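Local coordinates for Ice-binding protein (Colwellia, PDB 3WP9) that binds to the surface of ice crystals and inhibits their growth, and also restrains ice recrystallization, at residues 122-136 against 150-164. Sequence-based numbering, arbitrary orientation.
Sequences ISTDVTFNGTMDDVW and KRVTLTGGALAKNIF
Two successive coils of the right-handed beta-helix stack here, strand 126-129 running parallel to strand 152-155 in register from Val-126 beside Val-152 to Asn-129 beside Thr-155. Backbone hydrogen bonds join the strands, among them Phe-128 N to Thr-153 O at 2.9 Å. After the turns that follow, the two segments pair again, now shifted by one residue, with Trp-136 beside Ile-163. Phe-128 links the two pairings inside the coil. With CG anti to its carbonyl carbon (chi1 -71°), the ring takes Ile-163 CD1 over one face in a CH-pi contact, 4.0 Å from the centroid, while Val-152 CG1 approaches CD2 obliquely. A leucine in place of Phe-128 has no flat ring, which would probably leave Ile-163 CD1 without its aromatic partner and one face of the Trp-136 indole, now under Phe-128 CD1, less well covered. Trp-136 CH2 lies 3.5 Å from Ala-158 CB, and its NE1 is hydrogen-bonded to Leu-109 O in the preceding coil. On the outer side of the strands, Thr-155 OG1 donates at 2.7 Å to a lone pair of Asn-129 OD1, in the plane of that carbonyl. Where the two segments turn, a water ties the coils together: it donates to Thr-131 O and Asp-134 O and accepts from Leu-159 N and, at 2.8 Å, from Asn-162 ND2.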
loop_
_atom_site.group_PDB
_atom_site.type_symbol
_atom_site.label_atom_id
_atom_site.label_comp_id
_atom_site.label_asym_id
_atom_site.label_seq_id
_atom_site.Cartn_x
_atom_site.Cartn_y
_atom_site.Cartn_z
ATOM N N ILE A 122 8.731 -11.178 4.570
ATOM C CA ILE A 122 8.252 -11.148 5.981
ATOM C C ILE A 122 7.746 -12.583 6.352
ATOM O O ILE A 122 6.554 -12.881 6.124
ATOM C CB ILE A 122 7.107 -10.147 6.119
ATOM C CG1 ILE A 122 7.544 -8.684 5.860
ATOM C CG2 ILE A 122 6.644 -10.134 7.561
ATOM C CD1 ILE A 122 6.435 -7.739 5.574
ATOM N N SER A 123 8.650 -13.463 6.805
ATOM C CA SER A 123 8.349 -14.885 6.950
ATOM C C SER A 123 7.869 -15.128 8.383
ATOM O O SER A 123 7.356 -16.220 8.606
ATOM C CB SER A 123 9.560 -15.804 6.722
ATOM O OG SER A 123 10.091 -15.587 5.401
ATOM N N THR A 124 8.085 -14.199 9.313
ATOM C CA THR A 124 7.503 -14.273 10.697
ATOM C C THR A 124 7.171 -12.821 11.105
ATOM O O THR A 124 7.444 -11.874 10.329
ATOM C CB THR A 124 8.472 -14.969 11.705
ATOM O OG1 THR A 124 9.716 -14.187 11.784
ATOM C CG2 THR A 124 8.775 -16.377 11.361
ATOM N N ASP A 125 6.490 -12.551 12.224
ATOM C CA ASP A 125 6.027 -11.218 12.438
ATOM C C ASP A 125 7.196 -10.222 12.542
ATOM O O ASP A 125 8.243 -10.569 13.084
ATOM C CB ASP A 125 5.131 -11.119 13.675
ATOM C CG ASP A 125 3.885 -11.919 13.526
ATOM O OD1 ASP A 125 3.623 -12.490 12.435
ATOM O OD2 ASP A 125 3.174 -12.051 14.559
ATOM N N VAL A 126 6.959 -8.988 12.083
ATOM C CA VAL A 126 8.016 -7.979 12.124
ATOM C C VAL A 126 7.417 -6.761 12.804
ATOM O O VAL A 126 6.243 -6.417 12.621
ATOM C CB VAL A 126 8.455 -7.569 10.666
ATOM C CG1 VAL A 126 7.259 -7.030 9.900
ATOM C CG2 VAL A 126 9.520 -6.451 10.756
ATOM N N THR A 127 8.220 -6.055 13.651
ATOM C CA THR A 127 7.735 -4.925 14.374
ATOM C C THR A 127 8.464 -3.656 13.982
ATOM O O THR A 127 9.680 -3.690 13.701
ATOM C CB THR A 127 7.868 -5.136 15.909
ATOM O OG1 THR A 127 7.209 -6.353 16.269
ATOM C CG2 THR A 127 7.355 -3.945 16.726
ATOM N N PHE A 128 7.676 -2.654 13.954
ATOM C CA PHE A 128 8.077 -1.232 13.740
ATOM C C PHE A 128 7.789 -0.466 15.048
ATOM O O PHE A 128 6.626 -0.253 15.390
ATOM C CB PHE A 128 7.268 -0.583 12.598
ATOM C CG PHE A 128 7.646 -1.100 11.199
ATOM C CD1 PHE A 128 8.466 -0.313 10.362
ATOM C CD2 PHE A 128 7.194 -2.330 10.726
ATOM C CE1 PHE A 128 8.873 -0.758 9.094
ATOM C CE2 PHE A 128 7.589 -2.809 9.448
ATOM C CZ PHE A 128 8.461 -2.032 8.641
ATOM N N ASN A 129 8.884 0.014 15.691
ATOM C CA ASN A 129 8.792 0.711 16.952
ATOM C C ASN A 129 9.315 2.162 16.839
ATOM O O ASN A 129 10.486 2.362 16.460
ATOM C CB ASN A 129 9.595 -0.016 18.008
ATOM C CG ASN A 129 9.430 0.642 19.375
ATOM O OD1 ASN A 129 8.381 0.555 19.977
ATOM N ND2 ASN A 129 10.465 1.345 19.829
ATOM N N GLY A 130 8.429 3.083 17.116
ATOM C CA GLY A 130 8.787 4.497 17.264
ATOM C C GLY A 130 7.584 5.290 17.659
ATOM O O GLY A 130 6.561 4.741 18.026
ATOM N N THR A 131 7.702 6.622 17.651
ATOM C CA THR A 131 6.607 7.490 18.030
ATOM C C THR A 131 5.733 7.771 16.829
ATOM O O THR A 131 6.104 7.409 15.682
ATOM C CB THR A 131 7.166 8.852 18.572
ATOM O OG1 THR A 131 7.717 9.601 17.469
ATOM C CG2 THR A 131 8.281 8.605 19.587
ATOM N N MET A 132 4.604 8.445 17.065
ATOM C CA MET A 132 3.724 8.911 15.992
ATOM C C MET A 132 4.329 9.853 14.944
ATOM O O MET A 132 3.675 10.132 13.932
ATOM C CB MET A 132 2.378 9.471 16.502
ATOM C CG MET A 132 2.493 10.764 17.286
ATOM S SD MET A 132 2.113 10.542 19.042
ATOM C CE MET A 132 3.449 9.463 19.650
ATOM N N ASP A 133 5.569 10.314 15.145
ATOM C CA ASP A 133 6.206 11.234 14.171
ATOM C C ASP A 133 7.290 10.590 13.371
ATOM O O ASP A 133 7.863 11.232 12.498
ATOM C CB ASP A 133 6.893 12.403 14.894
ATOM C CG ASP A 133 5.932 13.266 15.649
ATOM O OD1 ASP A 133 4.810 13.514 15.149
ATOM O OD2 ASP A 133 6.323 13.703 16.750
ATOM N N ASP A 134 7.637 9.365 13.711
ATOM C CA ASP A 134 8.781 8.730 13.144
ATOM C C ASP A 134 8.349 8.120 11.829
ATOM O O ASP A 134 7.174 7.783 11.648
ATOM C CB ASP A 134 9.299 7.630 14.043
ATOM C CG ASP A 134 9.935 8.169 15.323
ATOM O OD1 ASP A 134 10.478 9.308 15.245
ATOM O OD2 ASP A 134 9.869 7.474 16.371
ATOM N N VAL A 135 9.330 7.946 10.980
ATOM C CA VAL A 135 9.076 7.559 9.597
ATOM C C VAL A 135 10.047 6.443 9.227
ATOM O O VAL A 135 11.254 6.406 9.610
ATOM C CB VAL A 135 9.172 8.799 8.678
ATOM C CG1 VAL A 135 9.143 8.395 7.184
ATOM C CG2 VAL A 135 8.063 9.758 8.949
ATOM N N TRP A 136 9.497 5.470 8.455
ATOM C CA TRP A 136 10.283 4.407 7.880
ATOM C C TRP A 136 10.053 4.413 6.370
ATOM O O TRP A 136 8.944 4.602 5.921
ATOM C CB TRP A 136 9.825 3.016 8.376
ATOM C CG TRP A 136 10.011 2.719 9.839
ATOM C CD1 TRP A 136 10.946 1.907 10.396
ATOM C CD2 TRP A 136 9.213 3.238 10.901
ATOM N NE1 TRP A 136 10.757 1.867 11.768
ATOM C CE2 TRP A 136 9.721 2.692 12.098
ATOM C CE3 TRP A 136 8.104 4.095 10.956
ATOM C CZ2 TRP A 136 9.162 2.999 13.356
ATOM C CZ3 TRP A 136 7.549 4.430 12.229
ATOM C CH2 TRP A 136 8.088 3.868 13.377
ATOM N N LYS A 150 1.138 -14.068 8.855
ATOM C CA LYS A 150 2.134 -13.194 9.530
ATOM C C LYS A 150 1.672 -11.752 9.584
ATOM O O LYS A 150 0.711 -11.371 8.865
ATOM C CB LYS A 150 3.549 -13.299 8.881
ATOM C CG LYS A 150 4.019 -14.735 8.836
ATOM C CD LYS A 150 3.908 -15.398 10.254
ATOM C CE LYS A 150 4.487 -16.820 10.329
ATOM N NZ LYS A 150 4.294 -17.387 11.740
ATOM N N ARG A 151 2.382 -10.936 10.388
ATOM C CA ARG A 151 1.925 -9.616 10.669
ATOM C C ARG A 151 2.996 -8.520 10.675
ATOM O O ARG A 151 4.104 -8.832 11.117
ATOM C CB ARG A 151 1.260 -9.597 12.100
ATOM C CG ARG A 151 0.037 -10.456 12.138
ATOM C CD ARG A 151 -0.764 -10.272 13.451
ATOM N NE ARG A 151 -1.838 -11.225 13.508
ATOM C CZ ARG A 151 -2.592 -11.403 14.600
ATOM N NH1 ARG A 151 -2.295 -10.697 15.704
ATOM N NH2 ARG A 151 -3.605 -12.269 14.586
ATOM N N VAL A 152 2.634 -7.351 10.192
ATOM C CA VAL A 152 3.445 -6.159 10.486
ATOM C C VAL A 152 2.813 -5.577 11.752
ATOM O O VAL A 152 1.630 -5.280 11.755
ATOM C CB VAL A 152 3.373 -5.168 9.304
ATOM C CG1 VAL A 152 3.962 -3.810 9.711
ATOM C CG2 VAL A 152 4.074 -5.779 8.078
ATOM N N THR A 153 3.630 -5.428 12.803
ATOM C CA THR A 153 3.150 -4.922 14.085
ATOM C C THR A 153 3.668 -3.538 14.358
ATOM O O THR A 153 4.823 -3.287 14.054
ATOM C CB THR A 153 3.607 -5.923 15.133
ATOM O OG1 THR A 153 2.873 -7.140 14.868
ATOM C CG2 THR A 153 3.377 -5.463 16.605
ATOM N N LEU A 154 2.806 -2.700 14.879
ATOM C CA LEU A 154 3.147 -1.298 15.236
ATOM C C LEU A 154 3.242 -1.125 16.770
ATOM O O LEU A 154 2.298 -1.476 17.513
ATOM C CB LEU A 154 2.140 -0.335 14.726
ATOM C CG LEU A 154 1.888 -0.405 13.201
ATOM C CD1 LEU A 154 0.920 0.693 12.829
ATOM C CD2 LEU A 154 3.213 -0.333 12.438
ATOM N N THR A 155 4.387 -0.620 17.218
ATOM C CA THR A 155 4.508 -0.247 18.655
ATOM C C THR A 155 5.106 1.131 18.903
ATOM O O THR A 155 5.699 1.755 18.011
ATOM C CB THR A 155 5.342 -1.254 19.387
ATOM O OG1 THR A 155 6.698 -1.268 18.913
ATOM C CG2 THR A 155 4.714 -2.698 19.272
ATOM N N GLY A 156 4.960 1.595 20.135
ATOM C CA GLY A 156 5.554 2.908 20.514
ATOM C C GLY A 156 4.750 4.146 20.120
ATOM O O GLY A 156 5.061 5.274 20.576
ATOM N N GLY A 157 3.700 4.008 19.317
ATOM C CA GLY A 157 3.031 5.148 18.733
ATOM C C GLY A 157 3.210 5.165 17.198
ATOM O O GLY A 157 2.591 5.991 16.543
ATOM N N ALA A 158 4.041 4.253 16.682
ATOM C CA ALA A 158 4.258 4.114 15.198
ATOM C C ALA A 158 2.904 4.111 14.498
ATOM O O ALA A 158 1.957 3.460 14.986
ATOM C CB ALA A 158 5.063 2.886 14.863
ATOM N N LEU A 159 2.787 4.910 13.421
ATOM C CA LEU A 159 1.605 4.960 12.570
ATOM C C LEU A 159 1.909 4.350 11.177
ATOM O O LEU A 159 2.953 4.581 10.593
ATOM C CB LEU A 159 1.078 6.378 12.356
ATOM C CG LEU A 159 0.698 7.192 13.620
ATOM C CD1 LEU A 159 0.265 8.592 13.201
ATOM C CD2 LEU A 159 -0.399 6.529 14.472
ATOM N N ALA A 160 0.953 3.563 10.709
ATOM C CA ALA A 160 0.998 2.952 9.349
ATOM C C ALA A 160 1.122 4.021 8.282
ATOM O O ALA A 160 1.851 3.816 7.293
ATOM C CB ALA A 160 -0.243 2.098 9.128
ATOM N N LYS A 161 0.473 5.177 8.466
ATOM C CA LYS A 161 0.616 6.259 7.441
ATOM C C LYS A 161 2.086 6.726 7.320
ATOM O O LYS A 161 2.444 7.406 6.323
ATOM C CB LYS A 161 -0.319 7.440 7.729
ATOM C CG LYS A 161 0.181 8.341 8.870
ATOM C CD LYS A 161 -0.522 9.670 8.901
ATOM C CE LYS A 161 0.326 10.651 9.705
ATOM N NZ LYS A 161 -0.437 11.863 10.159
ATOM N N ASN A 162 2.946 6.408 8.284
ATOM C CA ASN A 162 4.391 6.785 8.242
ATOM C C ASN A 162 5.381 5.762 7.825
ATOM O O ASN A 162 6.593 5.956 7.943
ATOM C CB ASN A 162 4.810 7.294 9.625
ATOM C CG ASN A 162 4.193 8.657 9.943
ATOM O OD1 ASN A 162 3.924 9.481 9.050
ATOM N ND2 ASN A 162 3.957 8.900 11.240
ATOM N N ILE A 163 4.886 4.626 7.317
ATOM C CA ILE A 163 5.751 3.575 6.893
ATOM C C ILE A 163 5.522 3.450 5.356
ATOM O O ILE A 163 4.335 3.290 4.909
ATOM C CB ILE A 163 5.317 2.238 7.546
ATOM C CG1 ILE A 163 5.515 2.309 9.093
ATOM C CG2 ILE A 163 6.098 1.117 6.922
ATOM C CD1 ILE A 163 5.020 1.083 9.845
ATOM N N PHE A 164 6.619 3.609 4.609
ATOM C CA PHE A 164 6.528 3.667 3.102
ATOM C C PHE A 164 7.280 2.538 2.540
ATOM O O PHE A 164 8.475 2.400 2.770
ATOM C CB PHE A 164 6.986 5.053 2.542
ATOM C CG PHE A 164 6.211 6.218 3.113
ATOM C CD1 PHE A 164 5.015 6.708 2.541
ATOM C CD2 PHE A 164 6.680 6.815 4.299
ATOM C CE1 PHE A 164 4.281 7.785 3.107
ATOM C CE2 PHE A 164 5.948 7.847 4.873
ATOM C CZ PHE A 164 4.781 8.362 4.292
HETATM O O HOH W 1 2.640 -9.631 15.973
HETATM O O HOH W 2 5.716 -15.138 13.750
HETATM O O HOH W 3 4.944 6.963 13.054
#